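Long-range contact in proximal thread matrix protein 1 (Mytilus galloprovincialis, PDB 4CN8), which binds zinc through a pair of von Willebrand factor type A domains and their flanks, and is probably a matrix component of the proximal byssal threads: residues A250-I255 and F287-P292. Numbering follows the deposited sequence.
Sequences AGHADI and FNKTGP
Ala250 and Asn288 mark the closest backbone approach, their CA atoms 4.7 Å apart, and from there the two segments diverge to 8.4 Å between the CA atoms of His252 and Thr290, with no hydrogen bond joining them. The contact lies at one end of the second von Willebrand factor type A domain, an alpha/beta fold with a mixed central sheet: residues 250-255 run from a loop into the start of strand 253-260, and residues 287-292 belong to the loop between helix 272-284 and the neighbouring parallel strand 296-302. On the buried side Ile255 and Phe287 bring their side chains together from opposite directions, though the exact placement of the CD1 methyl against the ring, modelled too close at CZ, is doubtful. Phe297 packs edge-to-face with Phe287, and Val364 and Ile366 of strand 362-369 border Ile255, tying this apolar pair to the sheet. At the exposed end the CB of Asn288 sits 3.7 Å from the CA of Ala250, an aliphatic touch, while the Asn288 backbone O accepts a hydrogen bond from Lys318. The long side chain of Lys289 stays extended until a final bend (chi4 -58°); its NZ lies 3.7 Å from O of Ala250 and, in the plane of the imidazole at its edge, 3.9 Å from NE2 of His252, both too long for a hydrogen bond.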
loop_
_atom_site.group_PDB
_atom_site.type_symbol
_atom_site.label_atom_id
_atom_site.label_comp_id
_atom_site.label_asym_id
_atom_site.label_seq_id
_atom_site.Cartn_x
_atom_site.Cartn_y
_atom_site.Cartn_z
ATOM N N ALA A 250 5.423 -11.411 15.703
ATOM C CA ALA A 250 6.121 -12.669 15.931
ATOM C C ALA A 250 6.642 -13.244 14.622
ATOM O O ALA A 250 7.355 -14.243 14.617
ATOM C CB ALA A 250 5.202 -13.658 16.599
ATOM N N GLY A 251 6.283 -12.606 13.515
ATOM C CA GLY A 251 6.677 -13.080 12.203
ATOM C C GLY A 251 8.073 -12.635 11.823
ATOM O O GLY A 251 8.636 -11.735 12.445
ATOM N N HIS A 252 8.631 -13.268 10.796
ATOM C CA HIS A 252 9.971 -12.938 10.331
ATOM C C HIS A 252 9.973 -11.716 9.411
ATOM O O HIS A 252 9.118 -11.578 8.530
ATOM C CB HIS A 252 10.588 -14.132 9.608
ATOM C CG HIS A 252 10.808 -15.320 10.492
ATOM N ND1 HIS A 252 11.597 -16.387 10.113
ATOM C CD2 HIS A 252 10.345 -15.615 11.726
ATOM C CE1 HIS A 252 11.612 -17.285 11.081
ATOM N NE2 HIS A 252 10.859 -16.841 12.075
ATOM N N ALA A 253 10.951 -10.839 9.620
ATOM C CA ALA A 253 11.072 -9.607 8.848
ATOM C C ALA A 253 12.521 -9.130 8.789
ATOM O O ALA A 253 13.323 -9.432 9.669
ATOM C CB ALA A 253 10.200 -8.541 9.445
ATOM N N ASP A 254 12.846 -8.391 7.735
ATOM C CA ASP A 254 14.128 -7.707 7.627
ATOM C C ASP A 254 13.869 -6.208 7.671
ATOM O O ASP A 254 13.309 -5.635 6.742
ATOM C CB ASP A 254 14.838 -8.080 6.326
ATOM C CG ASP A 254 15.421 -9.478 6.361
ATOM O OD1 ASP A 254 15.736 -9.963 7.468
ATOM O OD2 ASP A 254 15.568 -10.091 5.282
ATOM N N ILE A 255 14.281 -5.573 8.758
ATOM C CA ILE A 255 13.942 -4.179 8.983
ATOM C C ILE A 255 15.177 -3.310 9.020
ATOM O O ILE A 255 16.071 -3.505 9.842
ATOM C CB ILE A 255 13.158 -4.007 10.295
ATOM C CG1 ILE A 255 11.801 -4.689 10.162
ATOM C CG2 ILE A 255 12.981 -2.532 10.628
ATOM C CD1 ILE A 255 10.976 -4.646 11.408
ATOM N N PHE A 287 9.313 -6.695 18.767
ATOM C CA PHE A 287 9.320 -7.936 18.002
ATOM C C PHE A 287 9.613 -9.151 18.880
ATOM O O PHE A 287 10.504 -9.127 19.729
ATOM C CB PHE A 287 10.321 -7.846 16.855
ATOM C CG PHE A 287 9.843 -7.009 15.715
ATOM C CD1 PHE A 287 9.977 -5.634 15.748
ATOM C CD2 PHE A 287 9.245 -7.593 14.615
ATOM C CE1 PHE A 287 9.535 -4.862 14.707
ATOM C CE2 PHE A 287 8.794 -6.819 13.564
ATOM C CZ PHE A 287 8.941 -5.453 13.611
ATOM N N ASN A 288 8.858 -10.221 18.660
ATOM C CA ASN A 288 8.944 -11.386 19.522
ATOM C C ASN A 288 10.352 -11.964 19.595
ATOM O O ASN A 288 10.931 -12.032 20.676
ATOM C CB ASN A 288 7.946 -12.454 19.092
ATOM C CG ASN A 288 7.687 -13.466 20.188
ATOM O OD1 ASN A 288 7.147 -13.131 21.244
ATOM N ND2 ASN A 288 8.079 -14.708 19.948
ATOM N N LYS A 289 10.904 -12.387 18.463
ATOM C CA LYS A 289 12.281 -12.889 18.457
ATOM C C LYS A 289 13.106 -12.327 17.307
ATOM O O LYS A 289 12.663 -12.274 16.157
ATOM C CB LYS A 289 12.328 -14.426 18.444
ATOM C CG LYS A 289 11.838 -15.072 17.168
ATOM C CD LYS A 289 11.795 -16.591 17.307
ATOM C CE LYS A 289 11.171 -17.256 16.085
ATOM N NZ LYS A 289 9.778 -16.788 15.797
ATOM N N THR A 290 14.322 -11.915 17.639
ATOM C CA THR A 290 15.195 -11.274 16.681
ATOM C C THR A 290 16.246 -12.258 16.190
ATOM O O THR A 290 16.526 -13.255 16.851
ATOM C CB THR A 290 15.895 -10.058 17.304
ATOM O OG1 THR A 290 16.698 -10.478 18.413
ATOM C CG2 THR A 290 14.869 -9.049 17.779
ATOM N N GLY A 291 16.825 -11.970 15.029
ATOM C CA GLY A 291 17.871 -12.804 14.465
ATOM C C GLY A 291 17.414 -13.632 13.277
ATOM O O GLY A 291 16.277 -13.500 12.821
ATOM N N PRO A 292 18.310 -14.502 12.776
ATOM C CA PRO A 292 18.162 -15.338 11.577
ATOM C C PRO A 292 16.917 -16.214 11.591
ATOM O O PRO A 292 16.404 -16.575 10.532
ATOM C CB PRO A 292 19.411 -16.222 11.610
ATOM C CG PRO A 292 20.406 -15.462 12.412
ATOM C CD PRO A 292 19.621 -14.695 13.425
#